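PDB 2WAN: pullulanase from Bacillus acidopullulyticus, which hydrolyses the alpha-1,6-glucosidic linkages of pullulan and related branched starch polysaccharides. Local coordinates for residues A[907-910]-A[916-919]; A[869-874]-A[879-884]; A[845-848]-A[852-855]; A[824-829]-A[897-902]. All blocks are in the same frame, centred on the assembly; numbering follows the deposited sequence.

Interaction 1: residues A[907-910]-A[916-919]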
loop_
_atom_site.group_PDB
_atom_site.type_symbol
_atom_site.label_atom_id
_atom_site.label_comp_id
_atom_site.label_asym_id
_atom_site.label_seq_id
_atom_site.Cartn_x
_atom_site.Cartn_y
_atom_site.Cartn_z
ATOM N N GLY A 907 4.284 19.493 -43.817
ATOM C CA GLY A 907 5.128 18.433 -44.392
ATOM C C GLY A 907 6.163 17.814 -43.485
ATOM O O GLY A 907 6.203 16.596 -43.326
ATOM N N ASN A 908 7.013 18.659 -42.909
ATOM C CA ASN A 908 8.127 18.212 -42.103
ATOM C C ASN A 908 8.430 19.303 -41.088
ATOM O O ASN A 908 8.162 20.487 -41.332
ATOM C CB ASN A 908 9.343 17.949 -43.017
ATOM C CG ASN A 908 10.444 17.156 -42.346
ATOM O OD1 ASN A 908 10.384 15.924 -42.250
ATOM N ND2 ASN A 908 11.498 17.854 -41.940
ATOM N N VAL A 909 8.971 18.909 -39.940
ATOM C CA VAL A 909 9.345 19.881 -38.904
ATOM C C VAL A 909 10.573 19.398 -38.133
ATOM O O VAL A 909 10.758 18.190 -37.920
ATOM C CB VAL A 909 8.149 20.176 -37.932
ATOM C CG1 VAL A 909 7.797 18.956 -37.103
ATOM C CG2 VAL A 909 8.432 21.406 -37.042
ATOM N N GLN A 910 11.413 20.348 -37.728
ATOM C CA GLN A 910 12.627 20.033 -36.984
ATOM C C GLN A 910 12.392 20.192 -35.477
ATOM O O GLN A 910 11.799 21.178 -35.032
ATOM C CB GLN A 910 13.764 20.936 -37.468
ATOM C CG GLN A 910 15.134 20.552 -36.934
ATOM C CD GLN A 910 16.239 21.380 -37.562
ATOM O OE1 GLN A 910 16.345 21.470 -38.785
ATOM N NE2 GLN A 910 17.061 21.997 -36.726
ATOM N N THR A 916 10.960 18.664 -26.333
ATOM C CA THR A 916 9.647 18.147 -26.713
ATOM C C THR A 916 9.000 19.114 -27.688
ATOM O O THR A 916 8.977 20.332 -27.455
ATOM C CB THR A 916 8.743 17.955 -25.456
ATOM O OG1 THR A 916 9.360 17.012 -24.579
ATOM C CG2 THR A 916 7.336 17.428 -25.869
ATOM N N LEU A 917 8.517 18.573 -28.803
ATOM C CA LEU A 917 7.790 19.351 -29.817
ATOM C C LEU A 917 6.306 19.130 -29.583
ATOM O O LEU A 917 5.890 17.997 -29.346
ATOM C CB LEU A 917 8.141 18.842 -31.231
ATOM C CG LEU A 917 7.330 19.433 -32.398
ATOM C CD1 LEU A 917 7.883 20.805 -32.790
ATOM C CD2 LEU A 917 7.304 18.472 -33.594
ATOM N N ILE A 918 5.512 20.201 -29.634
ATOM C CA ILE A 918 4.059 20.079 -29.646
ATOM C C ILE A 918 3.479 20.902 -30.786
ATOM O O ILE A 918 3.819 22.074 -30.958
ATOM C CB ILE A 918 3.419 20.521 -28.312
ATOM C CG1 ILE A 918 4.128 19.811 -27.153
ATOM C CG2 ILE A 918 1.879 20.160 -28.324
ATOM C CD1 ILE A 918 3.689 20.233 -25.782
ATOM N N LEU A 919 2.639 20.257 -31.585
ATOM C CA LEU A 919 1.937 20.912 -32.686
ATOM C C LEU A 919 0.462 20.669 -32.556
ATOM O O LEU A 919 0.053 19.704 -31.924
ATOM C CB LEU A 919 2.318 20.273 -34.014
ATOM C CG LEU A 919 3.788 20.063 -34.326
ATOM C CD1 LEU A 919 3.875 19.093 -35.493
ATOM C CD2 LEU A 919 4.444 21.377 -34.663
#

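Interaction 2: residues A[869-874]-A[879-884]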
loop_
_atom_site.group_PDB
_atom_site.type_symbol
_atom_site.label_atom_id
_atom_site.label_comp_id
_atom_site.label_asym_id
_atom_site.label_seq_id
_atom_site.Cartn_x
_atom_site.Cartn_y
_atom_site.Cartn_z
ATOM N N ILE A 869 -0.015 16.868 -31.997
ATOM C CA ILE A 869 1.170 16.014 -32.137
ATOM C C ILE A 869 2.178 16.334 -31.041
ATOM O O ILE A 869 2.429 17.494 -30.758
ATOM C CB ILE A 869 1.849 16.141 -33.526
ATOM C CG1 ILE A 869 1.004 15.436 -34.576
ATOM C CG2 ILE A 869 3.298 15.544 -33.480
ATOM C CD1 ILE A 869 1.478 15.707 -36.019
ATOM N N VAL A 870 2.713 15.291 -30.403
ATOM C CA VAL A 870 3.786 15.453 -29.420
ATOM C C VAL A 870 4.966 14.590 -29.891
ATOM O O VAL A 870 4.767 13.444 -30.292
ATOM C CB VAL A 870 3.354 14.946 -28.008
ATOM C CG1 VAL A 870 4.524 14.966 -27.002
ATOM C CG2 VAL A 870 2.174 15.768 -27.468
ATOM N N MET A 871 6.184 15.130 -29.823
ATOM C CA MET A 871 7.396 14.327 -30.083
ATOM C C MET A 871 8.475 14.607 -29.043
ATOM O O MET A 871 8.819 15.777 -28.803
ATOM C CB MET A 871 7.955 14.601 -31.489
ATOM C CG MET A 871 9.256 13.837 -31.761
ATOM S SD MET A 871 9.671 13.967 -33.502
ATOM C CE MET A 871 11.435 13.608 -33.431
ATOM N N TYR A 872 8.992 13.538 -28.435
ATOM C CA TYR A 872 10.105 13.628 -27.490
ATOM C C TYR A 872 11.387 13.341 -28.248
ATOM O O TYR A 872 11.502 12.287 -28.883
ATOM C CB TYR A 872 9.966 12.601 -26.360
ATOM C CG TYR A 872 8.605 12.532 -25.702
ATOM C CD1 TYR A 872 8.012 13.658 -25.143
ATOM C CD2 TYR A 872 7.939 11.318 -25.605
ATOM C CE1 TYR A 872 6.739 13.572 -24.521
ATOM C CE2 TYR A 872 6.683 11.224 -25.005
ATOM C CZ TYR A 872 6.097 12.352 -24.471
ATOM O OH TYR A 872 4.864 12.235 -23.874
ATOM N N ASN A 873 12.328 14.277 -28.193
ATOM C CA ASN A 873 13.669 14.087 -28.777
ATOM C C ASN A 873 14.771 14.169 -27.717
ATOM O O ASN A 873 15.247 15.268 -27.425
ATOM C CB ASN A 873 13.964 15.114 -29.870
ATOM C CG ASN A 873 15.367 14.936 -30.435
ATOM O OD1 ASN A 873 15.902 13.837 -30.378
ATOM N ND2 ASN A 873 15.963 16.000 -30.933
ATOM N N PRO A 874 15.194 13.014 -27.166
ATOM C CA PRO A 874 16.238 12.999 -26.133
ATOM C C PRO A 874 17.656 13.122 -26.677
ATOM O O PRO A 874 18.603 13.257 -25.901
ATOM C CB PRO A 874 16.070 11.622 -25.497
ATOM C CG PRO A 874 15.511 10.775 -26.589
ATOM C CD PRO A 874 14.593 11.679 -27.353
ATOM N N GLN A 879 16.215 16.577 -34.729
ATOM C CA GLN A 879 15.645 15.464 -35.456
ATOM C C GLN A 879 14.416 15.956 -36.201
ATOM O O GLN A 879 13.746 16.880 -35.754
ATOM C CB GLN A 879 15.253 14.345 -34.501
ATOM C CG GLN A 879 16.407 13.801 -33.659
ATOM C CD GLN A 879 17.387 12.990 -34.477
ATOM O OE1 GLN A 879 16.994 12.168 -35.301
ATOM N NE2 GLN A 879 18.674 13.192 -34.230
ATOM N N THR A 880 14.119 15.342 -37.336
ATOM C CA THR A 880 12.998 15.798 -38.142
ATOM C C THR A 880 11.834 14.821 -38.094
ATOM O O THR A 880 12.022 13.621 -37.946
ATOM C CB THR A 880 13.417 16.045 -39.606
ATOM O OG1 THR A 880 13.857 14.809 -40.181
ATOM C CG2 THR A 880 14.555 17.054 -39.662
ATOM N N LEU A 881 10.627 15.372 -38.199
ATOM C CA LEU A 881 9.411 14.584 -38.187
ATOM C C LEU A 881 8.584 14.859 -39.441
ATOM O O LEU A 881 8.291 16.006 -39.741
ATOM C CB LEU A 881 8.575 14.949 -36.944
ATOM C CG LEU A 881 7.220 14.246 -36.864
ATOM C CD1 LEU A 881 7.401 12.759 -36.601
ATOM C CD2 LEU A 881 6.397 14.857 -35.747
ATOM N N ASN A 882 8.192 13.796 -40.139
ATOM C CA ASN A 882 7.262 13.910 -41.257
ATOM C C ASN A 882 5.862 14.096 -40.730
ATOM O O ASN A 882 5.452 13.376 -39.823
ATOM C CB ASN A 882 7.360 12.669 -42.128
ATOM C CG ASN A 882 8.668 12.642 -42.908
ATOM O OD1 ASN A 882 9.033 13.638 -43.516
ATOM N ND2 ASN A 882 9.388 11.532 -42.849
ATOM N N LEU A 883 5.140 15.064 -41.285
ATOM C CA LEU A 883 3.824 15.402 -40.740
ATOM C C LEU A 883 2.676 14.862 -41.596
ATOM O O LEU A 883 2.821 14.729 -42.822
ATOM C CB LEU A 883 3.688 16.913 -40.562
ATOM C CG LEU A 883 4.677 17.599 -39.619
ATOM C CD1 LEU A 883 4.571 19.114 -39.775
ATOM C CD2 LEU A 883 4.386 17.166 -38.178
ATOM N N PRO A 884 1.530 14.537 -40.954
ATOM C CA PRO A 884 0.313 14.297 -41.736
ATOM C C PRO A 884 -0.088 15.549 -42.509
ATOM O O PRO A 884 0.414 16.652 -42.231
ATOM C CB PRO A 884 -0.746 13.976 -40.673
ATOM C CG PRO A 884 0.055 13.565 -39.434
ATOM C CD PRO A 884 1.283 14.440 -39.503
#

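Interaction 3: residues A[845-848]-A[852-855]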
loop_
_atom_site.group_PDB
_atom_site.type_symbol
_atom_site.label_atom_id
_atom_site.label_comp_id
_atom_site.label_asym_id
_atom_site.label_seq_id
_atom_site.Cartn_x
_atom_site.Cartn_y
_atom_site.Cartn_z
ATOM N N LEU A 845 3.413 7.935 -34.564
ATOM C CA LEU A 845 3.869 8.345 -35.893
ATOM C C LEU A 845 5.290 7.861 -36.116
ATOM O O LEU A 845 6.116 7.863 -35.186
ATOM C CB LEU A 845 3.819 9.868 -36.026
ATOM C CG LEU A 845 2.477 10.586 -35.786
ATOM C CD1 LEU A 845 2.597 12.100 -35.958
ATOM C CD2 LEU A 845 1.385 10.033 -36.713
ATOM N N GLU A 846 5.605 7.474 -37.356
ATOM C CA GLU A 846 6.980 7.079 -37.686
ATOM C C GLU A 846 7.920 8.244 -37.409
ATOM O O GLU A 846 7.651 9.380 -37.812
ATOM C CB GLU A 846 7.087 6.631 -39.158
ATOM C CG GLU A 846 8.499 6.224 -39.595
ATOM C CD GLU A 846 8.891 4.819 -39.179
ATOM O OE1 GLU A 846 7.996 4.019 -38.817
ATOM O OE2 GLU A 846 10.107 4.513 -39.228
ATOM N N SER A 847 8.997 7.970 -36.677
ATOM C CA SER A 847 9.959 9.026 -36.330
ATOM C C SER A 847 11.381 8.442 -36.278
ATOM O O SER A 847 11.549 7.219 -36.298
ATOM C CB SER A 847 9.564 9.680 -34.992
ATOM O OG SER A 847 9.693 8.760 -33.918
ATOM N N PRO A 848 12.405 9.312 -36.214
ATOM C CA PRO A 848 13.788 8.816 -36.215
ATOM C C PRO A 848 14.142 7.937 -35.019
ATOM O O PRO A 848 13.427 7.907 -33.997
ATOM C CB PRO A 848 14.623 10.102 -36.202
ATOM C CG PRO A 848 13.749 11.109 -36.865
ATOM C CD PRO A 848 12.362 10.779 -36.349
ATOM N N VAL A 852 10.171 9.392 -29.846
ATOM C CA VAL A 852 8.789 8.934 -29.722
ATOM C C VAL A 852 7.893 10.084 -30.166
ATOM O O VAL A 852 7.989 11.203 -29.634
ATOM C CB VAL A 852 8.446 8.521 -28.260
ATOM C CG1 VAL A 852 6.949 8.233 -28.102
ATOM C CG2 VAL A 852 9.230 7.281 -27.856
ATOM N N ALA A 853 7.025 9.806 -31.138
ATOM C CA ALA A 853 6.079 10.806 -31.658
ATOM C C ALA A 853 4.695 10.217 -31.742
ATOM O O ALA A 853 4.535 9.094 -32.205
ATOM C CB ALA A 853 6.507 11.291 -33.039
ATOM N N PHE A 854 3.693 10.976 -31.293
ATOM C CA PHE A 854 2.305 10.499 -31.370
ATOM C C PHE A 854 1.327 11.598 -31.693
ATOM O O PHE A 854 1.639 12.781 -31.532
ATOM C CB PHE A 854 1.881 9.745 -30.097
ATOM C CG PHE A 854 1.964 10.562 -28.838
ATOM C CD1 PHE A 854 0.857 11.276 -28.376
ATOM C CD2 PHE A 854 3.151 10.609 -28.104
ATOM C CE1 PHE A 854 0.939 12.029 -27.202
ATOM C CE2 PHE A 854 3.240 11.352 -26.926
ATOM C CZ PHE A 854 2.133 12.055 -26.464
ATOM N N GLU A 855 0.133 11.193 -32.127
ATOM C CA GLU A 855 -0.920 12.125 -32.482
ATOM C C GLU A 855 -2.188 11.762 -31.724
ATOM O O GLU A 855 -2.562 10.574 -31.637
ATOM C CB GLU A 855 -1.180 12.081 -33.996
ATOM C CG GLU A 855 -2.165 13.150 -34.469
ATOM C CD GLU A 855 -2.443 13.072 -35.981
ATOM O OE1 GLU A 855 -1.996 12.103 -36.643
ATOM O OE2 GLU A 855 -3.098 13.997 -36.500
HETATM O O HOH W 1 7.419 7.469 -32.868
#

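Interaction 4: residues A[824-829]-A[897-902]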
loop_
_atom_site.group_PDB
_atom_site.type_symbol
_atom_site.label_atom_id
_atom_site.label_comp_id
_atom_site.label_asym_id
_atom_site.label_seq_id
_atom_site.Cartn_x
_atom_site.Cartn_y
_atom_site.Cartn_z
ATOM N N ARG A 824 -1.643 20.725 -20.208
ATOM C CA ARG A 824 -2.410 19.532 -19.850
ATOM C C ARG A 824 -3.769 19.891 -19.237
ATOM O O ARG A 824 -4.799 19.266 -19.595
ATOM C CB ARG A 824 -1.629 18.627 -18.885
ATOM C CG ARG A 824 -2.293 17.261 -18.712
ATOM C CD ARG A 824 -1.683 16.461 -17.551
ATOM N NE ARG A 824 -2.364 15.162 -17.389
ATOM C CZ ARG A 824 -2.114 14.067 -18.117
ATOM N NH1 ARG A 824 -1.230 14.087 -19.109
ATOM N NH2 ARG A 824 -2.789 12.943 -17.877
ATOM N N ASN A 825 -3.778 20.875 -18.326
ATOM C CA ASN A 825 -5.031 21.258 -17.654
ATOM C C ASN A 825 -6.062 21.755 -18.663
ATOM O O ASN A 825 -7.263 21.582 -18.463
ATOM C CB ASN A 825 -4.821 22.353 -16.594
ATOM C CG ASN A 825 -3.987 21.896 -15.395
ATOM O OD1 ASN A 825 -3.730 20.696 -15.181
ATOM N ND2 ASN A 825 -3.549 22.886 -14.586
ATOM N N GLN A 826 -5.582 22.386 -19.733
ATOM C CA GLN A 826 -6.445 23.010 -20.745
ATOM C C GLN A 826 -6.898 22.056 -21.836
ATOM O O GLN A 826 -7.858 22.362 -22.563
ATOM C CB GLN A 826 -5.716 24.191 -21.392
ATOM C CG GLN A 826 -5.626 25.437 -20.504
ATOM C CD GLN A 826 -7.002 26.018 -20.164
ATOM O OE1 GLN A 826 -7.208 26.569 -19.076
ATOM N NE2 GLN A 826 -7.947 25.898 -21.101
ATOM N N HIS A 827 -6.205 20.921 -21.963
ATOM C CA HIS A 827 -6.400 20.034 -23.102
ATOM C C HIS A 827 -6.704 18.621 -22.697
ATOM O O HIS A 827 -5.786 17.830 -22.439
ATOM C CB HIS A 827 -5.198 20.131 -24.062
ATOM C CG HIS A 827 -5.189 21.424 -24.795
ATOM N ND1 HIS A 827 -6.046 21.682 -25.843
ATOM C CD2 HIS A 827 -4.523 22.579 -24.552
ATOM C CE1 HIS A 827 -5.878 22.928 -26.239
ATOM N NE2 HIS A 827 -4.964 23.496 -25.471
ATOM N N PRO A 828 -8.013 18.287 -22.644
ATOM C CA PRO A 828 -8.436 16.973 -22.166
ATOM C C PRO A 828 -8.038 15.777 -23.061
ATOM O O PRO A 828 -8.161 14.627 -22.634
ATOM C CB PRO A 828 -9.968 17.130 -22.014
ATOM C CG PRO A 828 -10.352 18.208 -23.004
ATOM C CD PRO A 828 -9.153 19.167 -22.974
ATOM N N ALA A 829 -7.526 16.034 -24.270
ATOM C CA ALA A 829 -6.957 14.962 -25.118
ATOM C C ALA A 829 -5.817 14.235 -24.410
ATOM O O ALA A 829 -5.610 13.047 -24.620
ATOM C CB ALA A 829 -6.451 15.538 -26.436
ATOM N N ILE A 897 6.540 26.726 -24.413
ATOM C CA ILE A 897 5.370 25.850 -24.447
ATOM C C ILE A 897 4.151 26.718 -24.116
ATOM O O ILE A 897 4.212 27.528 -23.189
ATOM C CB ILE A 897 5.462 24.742 -23.363
ATOM C CG1 ILE A 897 6.765 23.941 -23.494
ATOM C CG2 ILE A 897 4.194 23.832 -23.362
ATOM C CD1 ILE A 897 6.854 23.070 -24.738
ATOM N N GLY A 898 3.064 26.579 -24.866
ATOM C CA GLY A 898 1.894 27.391 -24.562
ATOM C C GLY A 898 0.721 27.142 -25.478
ATOM O O GLY A 898 0.685 26.151 -26.216
ATOM N N GLU A 899 -0.227 28.083 -25.443
ATOM C CA GLU A 899 -1.431 27.997 -26.264
ATOM C C GLU A 899 -1.349 28.762 -27.584
ATOM O O GLU A 899 -2.254 28.652 -28.419
ATOM C CB GLU A 899 -2.623 28.537 -25.463
ATOM C CG GLU A 899 -2.867 27.795 -24.145
ATOM C CD GLU A 899 -3.457 26.390 -24.335
ATOM O OE1 GLU A 899 -4.030 26.121 -25.411
ATOM O OE2 GLU A 899 -3.396 25.578 -23.374
ATOM N N LYS A 900 -0.289 29.557 -27.746
ATOM C CA LYS A 900 -0.183 30.525 -28.845
ATOM C C LYS A 900 0.666 29.969 -29.986
ATOM O O LYS A 900 1.581 29.166 -29.764
ATOM C CB LYS A 900 0.473 31.831 -28.363
ATOM C CG LYS A 900 -0.234 32.554 -27.208
ATOM C CD LYS A 900 0.753 33.555 -26.587
ATOM C CE LYS A 900 0.172 34.285 -25.389
ATOM N NZ LYS A 900 -0.512 35.536 -25.795
ATOM N N SER A 901 0.376 30.420 -31.201
ATOM C CA SER A 901 1.180 30.033 -32.361
ATOM C C SER A 901 2.619 30.527 -32.264
ATOM O O SER A 901 2.861 31.717 -32.022
ATOM C CB SER A 901 0.568 30.588 -33.647
ATOM O OG SER A 901 1.424 30.270 -34.750
ATOM N N LEU A 902 3.555 29.604 -32.463
ATOM C CA LEU A 902 4.984 29.922 -32.567
ATOM C C LEU A 902 5.445 29.857 -34.014
ATOM O O LEU A 902 6.641 29.954 -34.303
ATOM C CB LEU A 902 5.804 28.921 -31.756
ATOM C CG LEU A 902 5.453 28.811 -30.270
ATOM C CD1 LEU A 902 6.362 27.806 -29.592
ATOM C CD2 LEU A 902 5.537 30.195 -29.564
#

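Interaction 1: residues A[907-910]-A[916-919]
Val909 meets Leu917 and Leu919 through a single methyl group, CG1, and the contact is entirely apolar. The tighter approach joins Val909 CG1 to Leu917 CD2 at 3.6 Å, a snug methyl-methyl contact, with the two side chains meeting at a slant. A looser touch follows, from Val909 CG1 to Leu919 CD1 at 4.2 Å. Rotation about the first side-chain bond explains why CG1 does the work: with chi1 at 67° this methyl sits between the backbone N and the carbonyl carbon, while CG2 lies anti to N. Leu917 answers with CG anti to its own N (chi1 173°), which carries CD2 out to the valine.

The backbone pairing shows what is being joined. Val909 is hydrogen-bonded to Leu881 and Leu917 to Met871, so the two strands belong to different sheets, and their side chains pack face to face as in the beta-sandwich that ends many alpha-amylase family enzymes.

Residues two apart along strand 916-919 point to the same side of the sheet, which is how Leu917 and Leu919 both reach one valine. Leu883 also packs on Val909 and Leu919, and Ile890 and Trp888 lie against Leu919. All three touching residues are buried.

Interaction 2: residues A[869-874]-A[879-884]
Met871 lies along Leu881, the two side chains running past each other in opposite directions, with Met871 SD 3.7 Å from Leu881 CB. The thioether chain is extended beyond CG, which takes its methyl on to Gln879, where Met871 CE comes within 4.0 Å of Gln879 CB. Ile869 uses two branches. Its CG2 meets Leu881 CD2 at 3.9 Å, whereas its CD1 points at the CD corner of the proline ring, 3.7 Å from Pro884 CD, and also touches Leu883.

The strand axes stay 9.2 Å apart at closest, with directions 156° apart, too distant for backbone pairing; strand 869-873 bonds instead to Leu917 and Leu919, and strand 879-882 to Val909. The strands therefore face each other from the two layers of a beta-sandwich within the pullulanase all-beta domain.

The polar part is Asn873, whose amide lies across the Gln879 chain, with Asn873 OD1 3.3 Å from Gln879 CG and the two amide planes 62° apart. Its ND2 donates to Thr877 O and Pro912 O, while OD1 accepts from Asn875 ND2. A leucine here would probably leave those two carbonyls without their donor and free the turn before Gln879 to shift.

Interaction 3: residues A[845-848]-A[852-855]
Leu845 bonds to Ala853 through the backbone, and this is the one direct hydrogen bond across the contact. Leu845 N donates to Ala853 O at 2.9 Å, nearly straight at 168°, although the donor stands 40° above the carbonyl plane instead of lying on a lone pair. The side chain of the leucine covers the neighbouring strand: its CB lies 4.3 Å from Ala853 CB, and farther out Leu845 CD2 passes obliquely beside the acid, 4.0 Å from Glu855 OE1. The carbonyl of Leu845 does not reach Ala853 N directly. A water accepts from Ala853 N at 2.9 Å and donates to Leu845 O at 2.7 Å, so the second half of the pair is mediated.

Two residues on, Ser847 completes the water's surroundings, with its OG hydrogen-bonded to the water at 2.8 Å. With chi1 at 67°, OG sits between the backbone N and the carbonyl carbon, which directs it to the water while CB stays 4.0 Å from Ala853 CB. The same OG is also bonded to Thr851 OG1 in the turn. At Pro848 the chain moves off, its carbonyl accepting from that same Thr851 hydroxyl.

On the strand side, Ala853 packs on Met871 and Leu881, so its methyl lies between the layers. Since the backbone of Glu855 pairs with Thr843 farther back, the geometry is that of an antiparallel beta-hairpin joining strands 842-844 and 852-856, with a water entering the ladder on the turn side of its last direct bond.

Interaction 4: residues A[824-829]-A[897-902]
Glu899 reaches from a loop to His827 and Gln826 at the end of a helix, and its carboxylate makes the contact. His827 NE2 donates to Glu899 OE1 at 2.8 Å, with an N-H...O angle of 171°. The acceptor uses its syn lone pair, on the side of the other oxygen, and lies almost in the ring plane; the acid meets the imidazole at its edge, the two planes only 19° apart and so nearly coplanar. The glutamate chain gets there by bending at its second bond (chi2 -73°). Its other oxygen also lies beside carbon: Glu899 OE2 is 3.4 Å from His827 CD2 and 3.4 Å from Gln826 CB.

Helix 811-826 follows the last strand of the catalytic TIM barrel, and His827 is the residue at which the chain leaves helical geometry; its N still bonds to Arg824 O at 3.2 Å. Glu899 belongs to the loop between strands 896-897 and 904-905 of the C-terminal all-beta domain. The contact thus joins barrel helix to beta domain.

The ring is fixed from several directions. ND1 is hydrogen-bonded to Asp863 OD1, and Trp865 stacks on the imidazole and also touches Glu899. With a carboxylate at both nitrogens, the histidine is likely to be shifted toward its doubly protonated, positive form. A leucine in its place is likely to leave both Glu899 and Asp863 without their shared partner, the glutamate chain then being free to swing away from the helix end. Gln826 contributes aliphatic carbon, CG lying 3.6 Å from Glu899 OE2.

From the N terminus, interaction 4 opens first, at the end of helix 811-826, and closes only at 897-902. Interactions 3 and 2 lie within that span, one after the other, and each closes a short local loop: a hairpin turn for 845-848 with 852-855, then the connection between strands 868-873 and 879-882. Interaction 1 begins after interaction 4 has closed and is equally local, so none of the four cross. Interactions 1 and 2 have centres about 5 Å apart and join the same two sheets; strand 868-873 of interaction 2 pairs with strand 852-856 of interaction 3 and strand 915-920 of interaction 1. Interaction 4 ties this beta domain to the catalytic barrel.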